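Side-chain contacts in cytochrome P450 113A1 (Saccharopolyspora erythraea, PDB 2JJN), which hydroxylates the macrolactone ring of erythromycin D at C-12 to give erythromycin C, using heme b, molecular oxygen and NADPH: residues E94-A97 with L98-V102; R224-D227 with D228-A232; F234-A237 with L238-G242. The protein carries 2 engineered substitutions. All coordinates share one frame; numbering follows the deposited sequence. Where two conformers were deposited one is given.

Contact 1 (E94-A97 with L98-V102); sequences EHRA and LRKVV. With HEM (protoporphyrin IX containing Fe), chain B; SO4 (sulfate ion), chain F.
A single oxygen of a heme propionate, O2D, is gripped by two side chains one helical turn apart: His95 NE2 donates to it at 2.7 Å in a nearly straight bond (165°), and Arg99 NH1 donates to it at 2.8 Å along a more bent path. Both residues hold CG anti to the backbone N, which sends imidazole and guanidinium side by side in the same direction, their planes 67° apart. Over one face of the imidazole, toward its rim, lies the Arg99 CB, 4.2 Å from His95 CE1; the propionate sits at the ring edge. The Arg99 chain bends at chi2, and its NE and NH2 edge donates two hydrogen bonds to a sulfate, probably from the crystallisation liquor, NE to O2 and NH2 to O1, each at 2.9 Å. On a more exposed side, Arg96 and Lys100 run alongside each other, CD and NZ 4.1 Å apart. Phe352 O takes a further hydrogen bond from Arg99 NH1, while the ring of His351, itself hydrogen-bonded to the heme, meets that of His95. Such a histidine and arginine, spaced i to i+4 on helix 94-105, form the propionate-binding site typical of the C helix in cytochromes P450.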
loop_
_atom_site.group_PDB
_atom_site.type_symbol
_atom_site.label_atom_id
_atom_site.label_comp_id
_atom_site.label_asym_id
_atom_site.label_seq_id
_atom_site.Cartn_x
_atom_site.Cartn_y
_atom_site.Cartn_z
ATOM N N GLU A 94 -2.821 -0.917 -23.414
ATOM C CA GLU A 94 -2.305 0.374 -22.981
ATOM C C GLU A 94 -1.476 0.175 -21.718
ATOM O O GLU A 94 -0.422 0.793 -21.540
ATOM C CB GLU A 94 -3.423 1.425 -22.770
ATOM C CG GLU A 94 -2.852 2.803 -22.332
ATOM C CD GLU A 94 -3.886 3.899 -22.062
ATOM O OE1 GLU A 94 -3.464 5.060 -21.864
ATOM O OE2 GLU A 94 -5.105 3.622 -22.036
ATOM N N HIS A 95 -1.958 -0.675 -20.803
ATOM C CA HIS A 95 -1.203 -0.853 -19.559
ATOM C C HIS A 95 0.241 -1.303 -19.793
ATOM O O HIS A 95 1.170 -0.876 -19.091
ATOM C CB HIS A 95 -1.884 -1.873 -18.629
ATOM C CG HIS A 95 -1.092 -2.151 -17.389
ATOM N ND1 HIS A 95 -0.247 -3.238 -17.284
ATOM C CD2 HIS A 95 -0.946 -1.441 -16.239
ATOM C CE1 HIS A 95 0.351 -3.212 -16.101
ATOM N NE2 HIS A 95 -0.042 -2.127 -15.460
ATOM N N ARG A 96 0.416 -2.197 -20.758
ATOM C CA ARG A 96 1.718 -2.760 -21.000
ATOM C C ARG A 96 2.652 -1.668 -21.526
ATOM O O ARG A 96 3.788 -1.594 -21.092
ATOM C CB ARG A 96 1.593 -3.863 -22.027
ATOM C CG ARG A 96 2.896 -4.514 -22.341
ATOM C CD ARG A 96 2.638 -5.385 -23.561
ATOM N NE ARG A 96 1.884 -6.575 -23.184
ATOM C CZ ARG A 96 0.976 -7.171 -23.945
ATOM N NH1 ARG A 96 0.673 -6.677 -25.145
ATOM N NH2 ARG A 96 0.371 -8.266 -23.498
ATOM N N ALA A 97 2.139 -0.845 -22.442
ATOM C CA ALA A 97 2.926 0.260 -23.042
ATOM C C ALA A 97 3.300 1.246 -21.939
ATOM O O ALA A 97 4.448 1.733 -21.877
ATOM C CB ALA A 97 2.144 0.971 -24.121
ATOM N N LEU A 98 2.318 1.588 -21.107
ATOM C CA LEU A 98 2.560 2.553 -20.073
ATOM C C LEU A 98 3.559 2.011 -19.036
ATOM O O LEU A 98 4.467 2.700 -18.610
ATOM C CB LEU A 98 1.231 2.970 -19.437
ATOM C CG LEU A 98 1.264 3.989 -18.347
ATOM C CD1 LEU A 98 1.819 5.339 -18.886
ATOM C CD2 LEU A 98 -0.144 4.175 -17.837
ATOM N N ARG A 99 3.415 0.740 -18.644
ATOM C CA ARG A 99 4.305 0.173 -17.658
ATOM C C ARG A 99 5.748 0.147 -18.177
ATOM O O ARG A 99 6.674 0.438 -17.430
ATOM C CB ARG A 99 3.820 -1.242 -17.245
ATOM C CG ARG A 99 4.738 -1.891 -16.255
ATOM C CD ARG A 99 4.140 -1.969 -14.891
ATOM N NE ARG A 99 5.035 -2.665 -13.948
ATOM C CZ ARG A 99 4.629 -3.220 -12.801
ATOM N NH1 ARG A 99 3.359 -3.164 -12.438
ATOM N NH2 ARG A 99 5.510 -3.851 -12.028
ATOM N N LYS A 100 5.926 -0.136 -19.462
ATOM C CA LYS A 100 7.272 -0.126 -20.022
ATOM C C LYS A 100 7.896 1.247 -19.940
ATOM O O LYS A 100 9.075 1.384 -19.598
ATOM C CB LYS A 100 7.242 -0.563 -21.474
ATOM C CG LYS A 100 7.134 -2.054 -21.629
ATOM C CD LYS A 100 7.004 -2.384 -23.105
ATOM C CE LYS A 100 6.839 -3.874 -23.263
ATOM N NZ LYS A 100 6.382 -4.140 -24.653
ATOM N N VAL A 101 7.103 2.258 -20.304
ATOM C CA VAL A 101 7.620 3.621 -20.279
ATOM C C VAL A 101 8.032 3.999 -18.851
ATOM O O VAL A 101 9.167 4.469 -18.602
ATOM C CB VAL A 101 6.570 4.619 -20.782
ATOM C CG1 VAL A 101 7.076 6.037 -20.574
ATOM C CG2 VAL A 101 6.275 4.408 -22.269
ATOM N N VAL A 102 7.126 3.840 -17.896
ATOM C CA VAL A 102 7.481 4.276 -16.544
ATOM C C VAL A 102 8.621 3.465 -15.925
ATOM O O VAL A 102 9.470 4.009 -15.195
ATOM C CB VAL A 102 6.264 4.382 -15.611
ATOM C CG1 VAL A 102 5.248 5.341 -16.187
ATOM C CG2 VAL A 102 5.616 3.005 -15.321
HETATM C CHA HEM B . 0.561 -1.589 -7.350
HETATM C CHB HEM B . 0.685 -2.819 -2.629
HETATM C CHC HEM B . 4.364 0.263 -1.956
HETATM C CHD HEM B . 3.700 2.059 -6.428
HETATM C C1A HEM B . 0.355 -2.210 -6.135
HETATM C C2A HEM B . -0.622 -3.282 -5.908
HETATM C C3A HEM B . -0.600 -3.608 -4.613
HETATM C C4A HEM B . 0.380 -2.761 -3.961
HETATM C CMA HEM B . -1.474 -4.661 -3.897
HETATM C CAA HEM B . -1.497 -3.939 -6.991
HETATM C CBA HEM B . -2.746 -3.124 -7.274
HETATM C CGA HEM B . -3.750 -3.884 -8.143
HETATM O O1A HEM B . -3.470 -5.048 -8.547
HETATM O O2A HEM B . -4.815 -3.263 -8.455
HETATM C C1B HEM B . 1.715 -2.085 -2.039
HETATM C C2B HEM B . 2.163 -2.239 -0.678
HETATM C C3B HEM B . 3.196 -1.386 -0.488
HETATM C C4B HEM B . 3.388 -0.689 -1.755
HETATM C CMB HEM B . 1.480 -3.256 0.261
HETATM C CAB HEM B . 4.046 -1.081 0.761
HETATM C CBB HEM B . 4.316 -2.026 1.603
HETATM C C1C HEM B . 4.499 1.015 -3.103
HETATM C C2C HEM B . 5.478 2.073 -3.295
HETATM C C3C HEM B . 5.293 2.574 -4.535
HETATM C C4C HEM B . 4.201 1.831 -5.169
HETATM C CMC HEM B . 6.508 2.474 -2.206
HETATM C CAC HEM B . 6.018 3.736 -5.241
HETATM C CBC HEM B . 7.330 3.948 -5.130
HETATM C C1D HEM B . 2.788 1.245 -7.029
HETATM C C2D HEM B . 2.326 1.457 -8.362
HETATM C C3D HEM B . 1.384 0.334 -8.655
HETATM C C4D HEM B . 1.341 -0.462 -7.464
HETATM C CMD HEM B . 2.718 2.617 -9.326
HETATM C CAD HEM B . 0.585 0.082 -9.947
HETATM C CBD HEM B . 1.346 -0.859 -10.900
HETATM C CGD HEM B . 0.498 -1.179 -12.092
HETATM O O1D HEM B . -0.717 -0.917 -12.089
HETATM O O2D HEM B . 1.068 -1.712 -13.067
HETATM N NA HEM B . 0.983 -1.925 -4.911
HETATM N NB HEM B . 2.447 -1.093 -2.685
HETATM N NC HEM B . 3.743 0.932 -4.257
HETATM N ND HEM B . 2.181 0.083 -6.511
HETATM FE FE HEM B . 2.439 -0.620 -4.623
HETATM S S SO4 F . 8.596 -3.792 -14.357
HETATM O O1 SO4 F . 8.288 -3.710 -12.924
HETATM O O2 SO4 F . 7.671 -2.975 -15.132
HETATM O O3 SO4 F . 8.453 -5.159 -14.827
HETATM O O4 SO4 F . 9.982 -3.355 -14.530
HETATM O O HOH W 1 0.844 0.767 -3.957
#

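Contact 2 (R224-D227 with D228-A232); sequences RALD and DEEAA
This is a local helix-start contact, in which the loop following helix 212-218 turns into the long helix 228-259 and a salt bridge ties the two together. Arg224 and Glu230 approach from opposite directions with guanidinium and carboxylate planes nearly coplanar, 15° apart, and the carboxylate lies at the guanidinium edge in a two-pronged pairing. Arg224 NH1 reaches Glu230 OE2 at 3.0 Å, meeting it on the syn side, somewhat out of the carboxylate plane; Arg224 NH2 to Glu230 OE1 is modelled at 2.5 Å, so short that its exact length is doubtful. OE2 has another donor: Asp227 N bonds to its anti lone pair at 3.0 Å, and a water also donates to it. The return bond runs from Glu230 N to Asp227 OD1 at 2.7 Å, completing a capping box with Asp227 as N-cap. Asp227 places its carboxylate between the backbone N and the carbonyl carbon (chi1 65°), folding it back over the first turn. The two carboxylates lie close, Asp227 OD1 3.5 Å from Glu230 OE2, a repulsion the arginine and backbone donors probably offset. Beside the box, Leu226 CB packs against Ala231 CB at 4.2 Å, and Ala231 N closes the first turn on Asp227 O. Arg205 of helix 180-206 forms a salt bridge with Asp228, while Leu226 leans on Leu98 and Val101 of helix 94-105.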
loop_
_atom_site.group_PDB
_atom_site.type_symbol
_atom_site.label_atom_id
_atom_site.label_comp_id
_atom_site.label_asym_id
_atom_site.label_seq_id
_atom_site.Cartn_x
_atom_site.Cartn_y
_atom_site.Cartn_z
ATOM N N ARG A 224 6.310 5.654 -27.647
ATOM C CA ARG A 224 5.308 6.141 -26.689
ATOM C C ARG A 224 5.988 7.020 -25.639
ATOM O O ARG A 224 6.934 6.576 -24.998
ATOM C CB ARG A 224 4.609 4.960 -26.003
ATOM C CG ARG A 224 3.521 5.343 -24.969
ATOM C CD ARG A 224 2.367 6.095 -25.610
ATOM N NE ARG A 224 1.147 6.023 -24.803
ATOM C CZ ARG A 224 0.814 6.918 -23.883
ATOM N NH1 ARG A 224 1.609 7.953 -23.651
ATOM N NH2 ARG A 224 -0.321 6.781 -23.205
ATOM N N ALA A 225 5.556 8.281 -25.508
ATOM C CA ALA A 225 6.085 9.137 -24.478
ATOM C C ALA A 225 4.899 9.665 -23.684
ATOM O O ALA A 225 3.745 9.681 -24.181
ATOM C CB ALA A 225 6.913 10.320 -25.118
ATOM N N LEU A 226 5.150 10.075 -22.470
ATOM C CA LEU A 226 4.080 10.623 -21.625
ATOM C C LEU A 226 3.894 12.080 -21.899
ATOM O O LEU A 226 4.884 12.812 -22.006
ATOM C CB LEU A 226 4.415 10.442 -20.134
ATOM C CG LEU A 226 4.778 8.993 -19.713
ATOM C CD1 LEU A 226 5.202 8.927 -18.241
ATOM C CD2 LEU A 226 3.620 8.038 -19.975
ATOM N N ASP A 227 2.641 12.521 -21.961
ATOM C CA ASP A 227 2.419 13.970 -21.853
ATOM C C ASP A 227 2.434 14.417 -20.391
ATOM O O ASP A 227 2.626 13.601 -19.496
ATOM C CB ASP A 227 1.160 14.405 -22.607
ATOM C CG ASP A 227 -0.126 13.835 -22.025
ATOM O OD1 ASP A 227 -0.177 13.484 -20.823
ATOM O OD2 ASP A 227 -1.101 13.788 -22.787
ATOM N N ASP A 228 2.315 15.719 -20.130
ATOM C CA ASP A 228 2.486 16.158 -18.747
ATOM C C ASP A 228 1.339 15.624 -17.867
ATOM O O ASP A 228 1.546 15.309 -16.716
ATOM C CB ASP A 228 2.500 17.686 -18.657
ATOM C CG ASP A 228 3.779 18.317 -19.147
ATOM O OD1 ASP A 228 3.716 19.562 -19.281
ATOM O OD2 ASP A 228 4.804 17.609 -19.352
ATOM N N GLU A 229 0.140 15.578 -18.445
ATOM C CA GLU A 229 -1.023 15.001 -17.736
ATOM C C GLU A 229 -0.718 13.571 -17.277
ATOM O O GLU A 229 -0.885 13.224 -16.103
ATOM C CB GLU A 229 -2.224 14.999 -18.666
ATOM C CG GLU A 229 -3.443 14.392 -17.969
ATOM C CD GLU A 229 -4.720 14.471 -18.793
ATOM O OE1 GLU A 229 -4.667 14.648 -20.040
ATOM O OE2 GLU A 229 -5.799 14.325 -18.137
ATOM N N GLU A 230 -0.280 12.726 -18.204
ATOM C CA GLU A 230 0.033 11.324 -17.854
ATOM C C GLU A 230 1.159 11.238 -16.846
ATOM O O GLU A 230 1.097 10.455 -15.887
ATOM C CB GLU A 230 0.463 10.560 -19.115
ATOM C CG GLU A 230 -0.690 10.353 -20.092
ATOM C CD GLU A 230 -0.253 9.741 -21.391
ATOM O OE1 GLU A 230 -0.899 8.747 -21.824
ATOM O OE2 GLU A 230 0.705 10.269 -22.010
ATOM N N ALA A 231 2.235 12.003 -17.049
ATOM C CA ALA A 231 3.348 11.963 -16.101
ATOM C C ALA A 231 2.911 12.428 -14.711
ATOM O O ALA A 231 3.355 11.904 -13.708
ATOM C CB ALA A 231 4.534 12.816 -16.628
ATOM N N ALA A 232 2.073 13.463 -14.688
ATOM C CA ALA A 232 1.582 14.007 -13.411
ATOM C C ALA A 232 0.674 13.018 -12.701
ATOM O O ALA A 232 0.779 12.835 -11.457
ATOM C CB ALA A 232 0.834 15.319 -13.666
HETATM O O HOH W 2 0.580 10.954 -24.611
HETATM O O HOH W 3 -3.259 12.749 -21.724
HETATM O O HOH W 4 -3.380 16.197 -21.873
#

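Contact 3 (F234-A237 with L238-G242); sequences FSTA and LLLAG. With HEM (protoporphyrin IX containing Fe), chain B.
Phe234 and Leu238, one turn apart on helix 228-259, slant across each other, the ring's CZ meeting the Leu238 CD1 methyl at 3.7 Å. The methyl reaches the ring at an oblique angle, as does the heme methyl CMD, which lies 4.0 Å from Phe234 CE1. With CG anti to the backbone N in both (chi1 175° in Phe234, -164° in Leu238), the two side chains are carried to the heme side of the helix. There Leu238 CD1 also touches the vinyl carbon CAC at 3.6 Å, wedged between phenyl ring and porphyrin rim. Thr236 and Leu240 are arranged differently: they run alongside each other in the same direction; in the conformer given, Thr236 CG2 lies 3.9 Å from Leu240 CD1, and the threonine hydroxyl turns to Thr194 and Ala232 O. At the porphyrin periphery, Gly242 brings its CA to within 3.2 Å of the heme methyl CMC; separately, the water bound to iron donates a weak bond to Ala241 O. This is the distal helix of the P450 fold passing over the heme. Away from the porphyrin, Thr236 and Leu240 pack on helix 180-206 through Leu197 and Leu190, and Leu239 rests on Val148 and Leu152 of helix 142-152. Phe234 and Leu238, besides touching the heme, also reach Leu216 and Leu212 of helix 212-218.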
loop_
_atom_site.group_PDB
_atom_site.type_symbol
_atom_site.label_atom_id
_atom_site.label_comp_id
_atom_site.label_asym_id
_atom_site.label_seq_id
_atom_site.Cartn_x
_atom_site.Cartn_y
_atom_site.Cartn_z
ATOM N N PHE A 234 0.623 9.717 -13.190
ATOM C CA PHE A 234 1.476 8.618 -12.728
ATOM C C PHE A 234 2.275 9.014 -11.486
ATOM O O PHE A 234 2.367 8.243 -10.506
ATOM C CB PHE A 234 2.395 8.122 -13.820
ATOM C CG PHE A 234 3.361 7.080 -13.303
ATOM C CD1 PHE A 234 2.907 5.795 -13.038
ATOM C CD2 PHE A 234 4.683 7.411 -12.974
ATOM C CE1 PHE A 234 3.740 4.850 -12.522
ATOM C CE2 PHE A 234 5.541 6.468 -12.454
ATOM C CZ PHE A 234 5.047 5.137 -12.195
ATOM N N SER A 235 2.838 10.230 -11.482
ATOM C CA SER A 235 3.579 10.697 -10.318
ATOM C C SER A 235 2.695 10.806 -9.083
ATOM O O SER A 235 3.175 10.565 -8.001
ATOM C CB SER A 235 4.265 12.047 -10.561
ATOM O OG SER A 235 5.250 11.928 -11.611
ATOM N N THR A 236 1.422 11.165 -9.277
ATOM C CA THR A 236 0.425 11.237 -8.183
ATOM C C THR A 236 0.249 9.836 -7.560
ATOM O O THR A 236 0.306 9.683 -6.329
ATOM C CB THR A 236 -0.962 11.722 -8.677
ATOM O OG1 THR A 236 -0.869 13.019 -9.253
ATOM C CG2 THR A 236 -2.048 11.708 -7.539
ATOM N N ALA A 237 0.022 8.846 -8.415
ATOM C CA ALA A 237 -0.141 7.422 -8.006
ATOM C C ALA A 237 1.084 6.955 -7.270
ATOM O O ALA A 237 1.004 6.322 -6.206
ATOM C CB ALA A 237 -0.325 6.550 -9.205
ATOM N N LEU A 238 2.241 7.225 -7.861
ATOM C CA LEU A 238 3.490 6.747 -7.297
ATOM C C LEU A 238 3.636 7.328 -5.909
ATOM O O LEU A 238 3.927 6.603 -4.937
ATOM C CB LEU A 238 4.673 7.170 -8.195
ATOM C CG LEU A 238 5.972 6.427 -7.934
ATOM C CD1 LEU A 238 5.911 5.080 -8.591
ATOM C CD2 LEU A 238 7.105 7.247 -8.562
ATOM N N LEU A 239 3.359 8.632 -5.794
ATOM C CA LEU A 239 3.468 9.364 -4.546
ATOM C C LEU A 239 2.532 8.828 -3.466
ATOM O O LEU A 239 2.991 8.450 -2.380
ATOM C CB LEU A 239 3.187 10.875 -4.775
ATOM C CG LEU A 239 3.517 11.964 -3.754
ATOM C CD1 LEU A 239 4.990 12.048 -3.358
ATOM C CD2 LEU A 239 3.088 13.306 -4.344
ATOM N N LEU A 240 1.236 8.816 -3.748
ATOM C CA LEU A 240 0.265 8.288 -2.779
ATOM C C LEU A 240 0.447 6.794 -2.491
ATOM O O LEU A 240 0.341 6.383 -1.317
ATOM C CB LEU A 240 -1.152 8.536 -3.266
ATOM C CG LEU A 240 -1.473 9.997 -3.524
ATOM C CD1 LEU A 240 -2.872 10.071 -4.090
ATOM C CD2 LEU A 240 -1.337 10.878 -2.272
ATOM N N ALA A 241 0.675 5.994 -3.543
ATOM C CA ALA A 241 0.812 4.528 -3.419
ATOM C C ALA A 241 1.987 4.161 -2.558
ATOM O O ALA A 241 1.963 3.136 -1.837
ATOM C CB ALA A 241 0.972 3.878 -4.797
ATOM N N GLY A 242 3.036 4.958 -2.639
ATOM C CA GLY A 242 4.247 4.664 -1.875
ATOM C C GLY A 242 4.120 5.186 -0.478
ATOM O O GLY A 242 4.809 4.737 0.459
HETATM C CHA HEM B . 0.561 -1.589 -7.350
HETATM C CHB HEM B . 0.685 -2.819 -2.629
HETATM C CHC HEM B . 4.364 0.263 -1.956
HETATM C CHD HEM B . 3.700 2.059 -6.428
HETATM C C1A HEM B . 0.355 -2.210 -6.135
HETATM C C2A HEM B . -0.622 -3.282 -5.908
HETATM C C3A HEM B . -0.600 -3.608 -4.613
HETATM C C4A HEM B . 0.380 -2.761 -3.961
HETATM C CMA HEM B . -1.474 -4.661 -3.897
HETATM C CAA HEM B . -1.497 -3.939 -6.991
HETATM C CBA HEM B . -2.746 -3.124 -7.274
HETATM C CGA HEM B . -3.750 -3.884 -8.143
HETATM O O1A HEM B . -3.470 -5.048 -8.547
HETATM O O2A HEM B . -4.815 -3.263 -8.455
HETATM C C1B HEM B . 1.715 -2.085 -2.039
HETATM C C2B HEM B . 2.163 -2.239 -0.678
HETATM C C3B HEM B . 3.196 -1.386 -0.488
HETATM C C4B HEM B . 3.388 -0.689 -1.755
HETATM C CMB HEM B . 1.480 -3.256 0.261
HETATM C CAB HEM B . 4.046 -1.081 0.761
HETATM C CBB HEM B . 4.316 -2.026 1.603
HETATM C C1C HEM B . 4.499 1.015 -3.103
HETATM C C2C HEM B . 5.478 2.073 -3.295
HETATM C C3C HEM B . 5.293 2.574 -4.535
HETATM C C4C HEM B . 4.201 1.831 -5.169
HETATM C CMC HEM B . 6.508 2.474 -2.206
HETATM C CAC HEM B . 6.018 3.736 -5.241
HETATM C CBC HEM B . 7.330 3.948 -5.130
HETATM C C1D HEM B . 2.788 1.245 -7.029
HETATM C C2D HEM B . 2.326 1.457 -8.362
HETATM C C3D HEM B . 1.384 0.334 -8.655
HETATM C C4D HEM B . 1.341 -0.462 -7.464
HETATM C CMD HEM B . 2.718 2.617 -9.326
HETATM C CAD HEM B . 0.585 0.082 -9.947
HETATM C CBD HEM B . 1.346 -0.859 -10.900
HETATM C CGD HEM B . 0.498 -1.179 -12.092
HETATM O O1D HEM B . -0.717 -0.917 -12.089
HETATM O O2D HEM B . 1.068 -1.712 -13.067
HETATM N NA HEM B . 0.983 -1.925 -4.911
HETATM N NB HEM B . 2.447 -1.093 -2.685
HETATM N NC HEM B . 3.743 0.932 -4.257
HETATM N ND HEM B . 2.181 0.083 -6.511
HETATM FE FE HEM B . 2.439 -0.620 -4.623
HETATM O O HOH W 1 0.844 0.767 -3.957
#

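How the contacts relate
Two of the three contacts touch the heme from different sides; contact 2 lies in the layer outside them. Contact 1 holds a propionate and contact 3 lines the distal face, their centres about 15 Å apart; they meet directly where, in the conformer given, Val102 CB packs on Phe234 CZ at 3.7 Å. Contact 2 stands farther out, with the Leu226 side chain about 11 Å from the heme, yet it begins the same helix, 228-259, that contact 3 continues. Its link to contact 1 is mainly apolar, Leu226 CG lying 3.8 Å from Val101 CG1, with a long, weak ion pair between Arg224 and Glu94. Residues 224-227 thus pack against the propionate-binding helix as they lead into the distal one.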